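Local coordinates for photosystem II assembly protein Ycf48 (Thermosynechococcus elongatus, PDB 5OJ5), which assists the early assembly of photosystem II and the replacement of photodamaged D1, binding the C-terminal propeptide of D1, at residues S263-N268 and W302-D307; I318-P323 and L336-D341. All coordinates share one frame; numbering follows the deposited sequence. Where two conformers were deposited one is given.

Contact 1: S263-N268 and W302-D307; sequences SPLRRN and WQQDVD
Pro264 rests against one face of the Trp302 indole with the CB-CG side of its ring, which is tilted so that N and CD stand farther off; this pair carries most of the contact. Its CB stands 3.8 Å from the centroid of the five-membered ring and 18° off the normal, a CH-pi contact displaced toward the rim. The same CB is 3.7 Å from Trp302 CD1, while Pro264 CG reaches along to the pyrrole nitrogen, 3.8 Å from Trp302 NE1. The two side chains run side by side and point the same way. In Trp302, CG is anti to the carbonyl carbon (chi1 -66°), which lays the indole alongside the proline ring. Trp302 NE1 makes a weak hydrogen bond to the carbonyl of Gly299, so the ring's polar edge turns back to its own hairpin, in keeping with the aromatic that closes an Asp box, the Ser-X-Asp-X-Gly-X-Thr-Trp signature of BNR repeats.

A second, lighter touch joins Leu265 and Gln304. The methyl Leu265 CD2 comes within 3.8 Å of Gln304 OE1, the two side chains crossing at about a right angle. With CG anti to the backbone N (chi1 -179°) and the chain extended beyond, Gln304 carries its amide out to the leucine methyl.

Pro264 and Leu265 are the two central residues of a type I turn, closed by Arg266 N to Ser263 O at 3.1 Å. That turn presents both side chains to the blade: Leu293 of strand 292-295 touches both, and Leu285 of strand 283-287 touches Pro264. With no hydrogen bond across the contact, van der Waals and CH-pi contact, chiefly Pro264 on Trp302, joins the loop between two blades to the segment that carries the outer strand of the second.

Contact 2: I318-P323 and L336-D341; sequences ILFFSP and LRYVTD
Van der Waals contact is made chiefly by Phe320 and Tyr338, which reach over the intervening strand 325-329. Phe320 CE1 lies 4.1 Å from Tyr338 CD1. The tyrosine carbon sits at the edge of the Phe320 ring, near its plane, but the phenylalanine approaches the tyrosine ring obliquely, so the pair is no regular stack. In Tyr338, CG is anti to the backbone N (chi1 -173°), sending the ring across toward the other strand; Trp47 packs against it edge-to-face. Pro323 O also touches this ring, 3.9 Å from Tyr338 CE2.

Polar contact runs through the same carbonyl. A water donates to Pro323 O at 3.1 Å and also hydrogen-bonds Thr340 OG1 at 2.8 Å, bridging the turn after strand 317-320 to the C-terminal tail. Arg278 NH1 is a further donor to Pro323 O, so this carbonyl is gripped by two partners.

Just before Pro323, Phe321 and Ser322 form a classic beta bulge against strand 325-329, where the chain leaves the innermost strand. The contact spans the first and third strands of the last blade; N-terminal strand 47-51 pairs with 334-338 as its outermost strand, the Velcro closure of a seven-bladed beta-propeller.

In the fold
Contacts 1 and 2 belong to successive blades: strand 303-304, the outermost of its sheet, is followed in the chain by strand 317-320, which opens the last blade. Their centres are 20 Å apart and their nearest atoms about 7 Å, so they do not touch. Contact 1 lies further out, its centre 21 Å from that of the chain against 14 Å for contact 2. One link between the blades is Asp274 of strand 272-277, whose OD2 accepts a hydrogen bond from Ile318 N. The N-terminal segment serves both, pairing with Gln304 through Pro40 and Leu42 and with Arg337 through Glu48. Near contact 1, Asn268 weakly bonds Arg225 of the Arg-rich patch.

Contact 1: S263-N268 and W302-D307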
loop_
_atom_site.group_PDB
_atom_site.type_symbol
_atom_site.label_atom_id
_atom_site.label_comp_id
_atom_site.label_asym_id
_atom_site.label_seq_id
_atom_site.Cartn_x
_atom_site.Cartn_y
_atom_site.Cartn_z
ATOM N N SER A 263 0.234 -11.715 -19.109
ATOM C CA SER A 263 1.618 -11.958 -18.715
ATOM C C SER A 263 2.409 -10.735 -19.141
ATOM O O SER A 263 2.921 -10.668 -20.271
ATOM C CB SER A 263 2.167 -13.194 -19.412
ATOM O OG SER A 263 1.314 -14.283 -19.169
ATOM N N PRO A 264 2.529 -9.746 -18.268
ATOM C CA PRO A 264 3.230 -8.508 -18.656
ATOM C C PRO A 264 4.684 -8.708 -19.066
ATOM O O PRO A 264 5.155 -7.983 -19.955
ATOM C CB PRO A 264 3.096 -7.658 -17.384
ATOM C CG PRO A 264 1.796 -8.096 -16.818
ATOM C CD PRO A 264 1.778 -9.585 -17.016
ATOM N N LEU A 265 5.407 -9.655 -18.454
ATOM C CA LEU A 265 6.796 -9.961 -18.803
ATOM C C LEU A 265 6.925 -11.242 -19.608
ATOM O O LEU A 265 8.035 -11.773 -19.742
ATOM C CB LEU A 265 7.676 -10.062 -17.559
ATOM C CG LEU A 265 8.347 -8.778 -17.130
ATOM C CD1 LEU A 265 9.173 -8.980 -15.893
ATOM C CD2 LEU A 265 9.207 -8.219 -18.236
ATOM N N ARG A 266 5.834 -11.731 -20.176
ATOM C CA ARG A 266 5.893 -12.914 -21.038
ATOM C C ARG A 266 6.599 -14.113 -20.380
ATOM O O ARG A 266 7.234 -14.926 -21.059
ATOM C CB ARG A 266 6.560 -12.584 -22.382
ATOM C CG ARG A 266 5.896 -11.451 -23.146
ATOM C CD ARG A 266 6.651 -11.162 -24.438
ATOM N NE ARG A 266 6.868 -12.363 -25.248
ATOM C CZ ARG A 266 7.841 -12.506 -26.149
ATOM N NH1 ARG A 266 8.716 -11.526 -26.363
ATOM N NH2 ARG A 266 7.949 -13.636 -26.839
ATOM N N ARG A 267 6.543 -14.237 -19.058
ATOM C CA ARG A 267 7.239 -15.337 -18.397
ATOM C C ARG A 267 6.690 -15.490 -16.988
ATOM O O ARG A 267 5.975 -14.621 -16.486
ATOM C CB ARG A 267 8.768 -15.158 -18.402
ATOM C CG ARG A 267 9.291 -13.993 -17.571
ATOM C CD ARG A 267 10.609 -13.475 -18.157
ATOM N NE ARG A 267 11.103 -12.291 -17.460
ATOM C CZ ARG A 267 12.161 -12.283 -16.650
ATOM N NH1 ARG A 267 12.541 -11.156 -16.057
ATOM N NH2 ARG A 267 12.840 -13.403 -16.431
ATOM N N ASN A 268 7.034 -16.617 -16.361
ATOM C CA ASN A 268 6.530 -16.987 -15.045
ATOM C C ASN A 268 7.550 -16.783 -13.934
ATOM O O ASN A 268 7.205 -16.960 -12.762
ATOM C CB ASN A 268 6.109 -18.466 -15.037
ATOM C CG ASN A 268 5.077 -18.787 -16.097
ATOM O OD1 ASN A 268 3.908 -18.418 -15.975
ATOM N ND2 ASN A 268 5.501 -19.489 -17.142
ATOM N N TRP A 302 2.559 -3.734 -21.987
ATOM C CA TRP A 302 3.512 -3.294 -20.988
ATOM C C TRP A 302 4.880 -3.109 -21.611
ATOM O O TRP A 302 5.277 -3.809 -22.540
ATOM C CB TRP A 302 3.618 -4.370 -19.866
ATOM C CG TRP A 302 2.306 -4.480 -19.113
ATOM C CD1 TRP A 302 1.230 -5.246 -19.452
ATOM C CD2 TRP A 302 1.941 -3.753 -17.932
ATOM N NE1 TRP A 302 0.221 -5.043 -18.533
ATOM C CE2 TRP A 302 0.625 -4.127 -17.609
ATOM C CE3 TRP A 302 2.581 -2.802 -17.135
ATOM C CZ2 TRP A 302 -0.040 -3.615 -16.515
ATOM C CZ3 TRP A 302 1.915 -2.286 -16.049
ATOM C CH2 TRP A 302 0.612 -2.689 -15.744
ATOM N N GLN A 303 5.617 -2.192 -21.030
ATOM C CA GLN A 303 6.997 -1.967 -21.358
ATOM C C GLN A 303 7.769 -1.954 -20.050
ATOM O O GLN A 303 7.222 -1.654 -18.977
ATOM C CB GLN A 303 7.165 -0.648 -22.110
ATOM C CG GLN A 303 6.491 -0.701 -23.488
ATOM C CD GLN A 303 6.685 0.539 -24.344
ATOM O OE1 GLN A 303 7.133 1.582 -23.860
ATOM N NE2 GLN A 303 6.403 0.407 -25.660
ATOM N N GLN A 304 9.036 -2.292 -20.125
ATOM C CA GLN A 304 9.837 -2.425 -18.924
ATOM C C GLN A 304 10.688 -1.178 -18.693
ATOM O O GLN A 304 11.277 -0.641 -19.631
ATOM C CB GLN A 304 10.759 -3.646 -18.983
ATOM C CG GLN A 304 11.583 -3.811 -17.736
ATOM C CD GLN A 304 12.161 -5.182 -17.583
ATOM O OE1 GLN A 304 12.262 -5.942 -18.549
ATOM N NE2 GLN A 304 12.554 -5.513 -16.366
ATOM N N ASP A 305 10.765 -0.724 -17.438
ATOM C CA ASP A 305 11.713 0.324 -17.055
ATOM C C ASP A 305 13.045 -0.355 -16.773
ATOM O O ASP A 305 13.279 -0.880 -15.678
ATOM C CB ASP A 305 11.191 1.071 -15.844
ATOM C CG ASP A 305 12.041 2.257 -15.490
ATOM O OD1 ASP A 305 13.242 2.285 -15.782
ATOM O OD2 ASP A 305 11.478 3.186 -14.849
ATOM N N VAL A 306 13.912 -0.364 -17.782
ATOM C CA VAL A 306 15.116 -1.168 -17.668
ATOM C C VAL A 306 16.131 -0.524 -16.736
ATOM O O VAL A 306 16.999 -1.231 -16.203
ATOM C CB VAL A 306 15.746 -1.507 -19.043
ATOM C CG1 VAL A 306 14.737 -2.369 -19.853
ATOM C CG2 VAL A 306 16.167 -0.250 -19.805
ATOM N N ASP A 307 16.078 0.801 -16.544
ATOM C CA ASP A 307 17.098 1.445 -15.722
ATOM C C ASP A 307 17.045 0.953 -14.311
ATOM O O ASP A 307 18.087 0.843 -13.664
ATOM C CB ASP A 307 16.939 2.952 -15.704
ATOM C CG ASP A 307 17.121 3.527 -17.067
ATOM O OD1 ASP A 307 18.216 3.956 -17.448
ATOM O OD2 ASP A 307 16.137 3.434 -17.818
#

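Contact 2: I318-P323 and L336-D341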
loop_
_atom_site.group_PDB
_atom_site.type_symbol
_atom_site.label_atom_id
_atom_site.label_comp_id
_atom_site.label_asym_id
_atom_site.label_seq_id
_atom_site.Cartn_x
_atom_site.Cartn_y
_atom_site.Cartn_z
ATOM N N ILE A 318 3.665 0.674 -4.516
ATOM C CA ILE A 318 3.668 1.891 -5.318
ATOM C C ILE A 318 2.628 2.835 -4.730
ATOM O O ILE A 318 1.465 2.455 -4.609
ATOM C CB ILE A 318 3.292 1.600 -6.787
ATOM C CG1 ILE A 318 4.169 0.501 -7.424
ATOM C CG2 ILE A 318 3.313 2.929 -7.594
ATOM C CD1 ILE A 318 3.480 -0.074 -8.672
ATOM N N LEU A 319 3.018 4.062 -4.419
ATOM C CA LEU A 319 2.115 5.056 -3.836
ATOM C C LEU A 319 2.156 6.302 -4.704
ATOM O O LEU A 319 3.167 7.001 -4.714
ATOM C CB LEU A 319 2.549 5.392 -2.410
ATOM C CG LEU A 319 2.419 4.242 -1.417
ATOM C CD1 LEU A 319 2.944 4.631 -0.057
ATOM C CD2 LEU A 319 0.932 3.813 -1.218
ATOM N N PHE A 320 1.068 6.611 -5.381
ATOM C CA PHE A 320 0.937 7.880 -6.097
ATOM C C PHE A 320 0.083 8.805 -5.260
ATOM O O PHE A 320 -1.011 8.433 -4.836
ATOM C CB PHE A 320 0.305 7.707 -7.474
ATOM C CG PHE A 320 1.284 7.165 -8.491
ATOM C CD1 PHE A 320 2.308 7.956 -8.943
ATOM C CD2 PHE A 320 1.148 5.859 -8.986
ATOM C CE1 PHE A 320 3.216 7.450 -9.883
ATOM C CE2 PHE A 320 2.045 5.371 -9.901
ATOM C CZ PHE A 320 3.070 6.162 -10.339
ATOM N N PHE A 321 0.580 9.987 -5.017
ATOM C CA PHE A 321 -0.162 11.032 -4.323
ATOM C C PHE A 321 -0.843 12.008 -5.272
ATOM O O PHE A 321 -1.867 12.594 -4.914
ATOM C CB PHE A 321 0.769 11.752 -3.337
ATOM C CG PHE A 321 1.238 10.832 -2.273
ATOM C CD1 PHE A 321 0.397 10.555 -1.191
ATOM C CD2 PHE A 321 2.441 10.159 -2.362
ATOM C CE1 PHE A 321 0.751 9.636 -0.234
ATOM C CE2 PHE A 321 2.802 9.203 -1.380
ATOM C CZ PHE A 321 1.948 8.964 -0.319
ATOM N N SER A 322 -0.326 12.110 -6.463
ATOM C CA SER A 322 -0.938 12.876 -7.540
ATOM C C SER A 322 -0.239 12.428 -8.809
ATOM O O SER A 322 0.719 11.661 -8.741
ATOM C CB SER A 322 -0.673 14.356 -7.316
ATOM O OG SER A 322 0.660 14.689 -7.643
ATOM N N PRO A 323 -0.642 12.910 -9.988
ATOM C CA PRO A 323 0.074 12.509 -11.205
ATOM C C PRO A 323 1.516 12.937 -11.269
ATOM O O PRO A 323 2.233 12.425 -12.127
ATOM C CB PRO A 323 -0.765 13.111 -12.330
ATOM C CG PRO A 323 -2.155 13.085 -11.776
ATOM C CD PRO A 323 -1.953 13.497 -10.318
ATOM N N LEU A 336 12.091 4.656 -4.508
ATOM C CA LEU A 336 12.134 5.360 -5.788
ATOM C C LEU A 336 11.170 6.524 -5.713
ATOM O O LEU A 336 10.066 6.385 -5.157
ATOM C CB LEU A 336 11.722 4.464 -6.950
ATOM C CG LEU A 336 12.419 3.108 -7.053
ATOM C CD1 LEU A 336 11.861 2.338 -8.275
ATOM C CD2 LEU A 336 13.891 3.253 -7.074
ATOM N N ARG A 337 11.551 7.661 -6.288
ATOM C CA ARG A 337 10.741 8.881 -6.300
ATOM C C ARG A 337 10.436 9.266 -7.748
ATOM O O ARG A 337 11.328 9.286 -8.598
ATOM C CB ARG A 337 11.476 10.031 -5.611
ATOM C CG ARG A 337 10.661 11.322 -5.565
ATOM C CD ARG A 337 11.397 12.380 -4.751
ATOM N NE ARG A 337 12.432 13.005 -5.551
ATOM C CZ ARG A 337 12.247 14.080 -6.323
ATOM N NH1 ARG A 337 11.073 14.663 -6.423
ATOM N NH2 ARG A 337 13.244 14.552 -7.030
ATOM N N TYR A 338 9.173 9.577 -8.013
ATOM C CA TYR A 338 8.724 9.933 -9.370
ATOM C C TYR A 338 9.157 11.357 -9.694
ATOM O O TYR A 338 8.883 12.278 -8.924
ATOM C CB TYR A 338 7.197 9.827 -9.450
ATOM C CG TYR A 338 6.695 10.006 -10.853
ATOM C CD1 TYR A 338 6.584 8.922 -11.695
ATOM C CD2 TYR A 338 6.361 11.265 -11.348
ATOM C CE1 TYR A 338 6.166 9.067 -13.013
ATOM C CE2 TYR A 338 5.932 11.417 -12.672
ATOM C CZ TYR A 338 5.844 10.308 -13.478
ATOM O OH TYR A 338 5.438 10.459 -14.788
ATOM N N VAL A 339 9.801 11.535 -10.842
ATOM C CA VAL A 339 10.273 12.832 -11.316
ATOM C C VAL A 339 9.699 13.053 -12.722
ATOM O O VAL A 339 10.064 12.342 -13.679
ATOM C CB VAL A 339 11.804 12.889 -11.344
ATOM C CG1 VAL A 339 12.254 14.241 -11.883
ATOM C CG2 VAL A 339 12.369 12.634 -9.944
ATOM N N THR A 340 8.789 14.009 -12.850
ATOM C CA THR A 340 8.198 14.304 -14.155
ATOM C C THR A 340 9.279 14.654 -15.176
ATOM O O THR A 340 10.225 15.386 -14.875
ATOM C CB THR A 340 7.264 15.498 -13.999
ATOM O OG1 THR A 340 6.316 15.212 -12.965
ATOM C CG2 THR A 340 6.523 15.802 -15.301
ATOM N N ASP A 341 9.116 14.151 -16.402
ATOM C CA ASP A 341 9.986 14.504 -17.532
ATOM C C ASP A 341 9.786 15.978 -17.903
ATOM O O ASP A 341 8.702 16.355 -18.340
ATOM C CB ASP A 341 9.658 13.608 -18.747
ATOM C CG ASP A 341 10.676 13.723 -19.877
ATOM O OD1 ASP A 341 11.578 14.587 -19.804
ATOM O OD2 ASP A 341 10.579 12.930 -20.846
HETATM O O HOH W 1 3.981 14.186 -14.050
#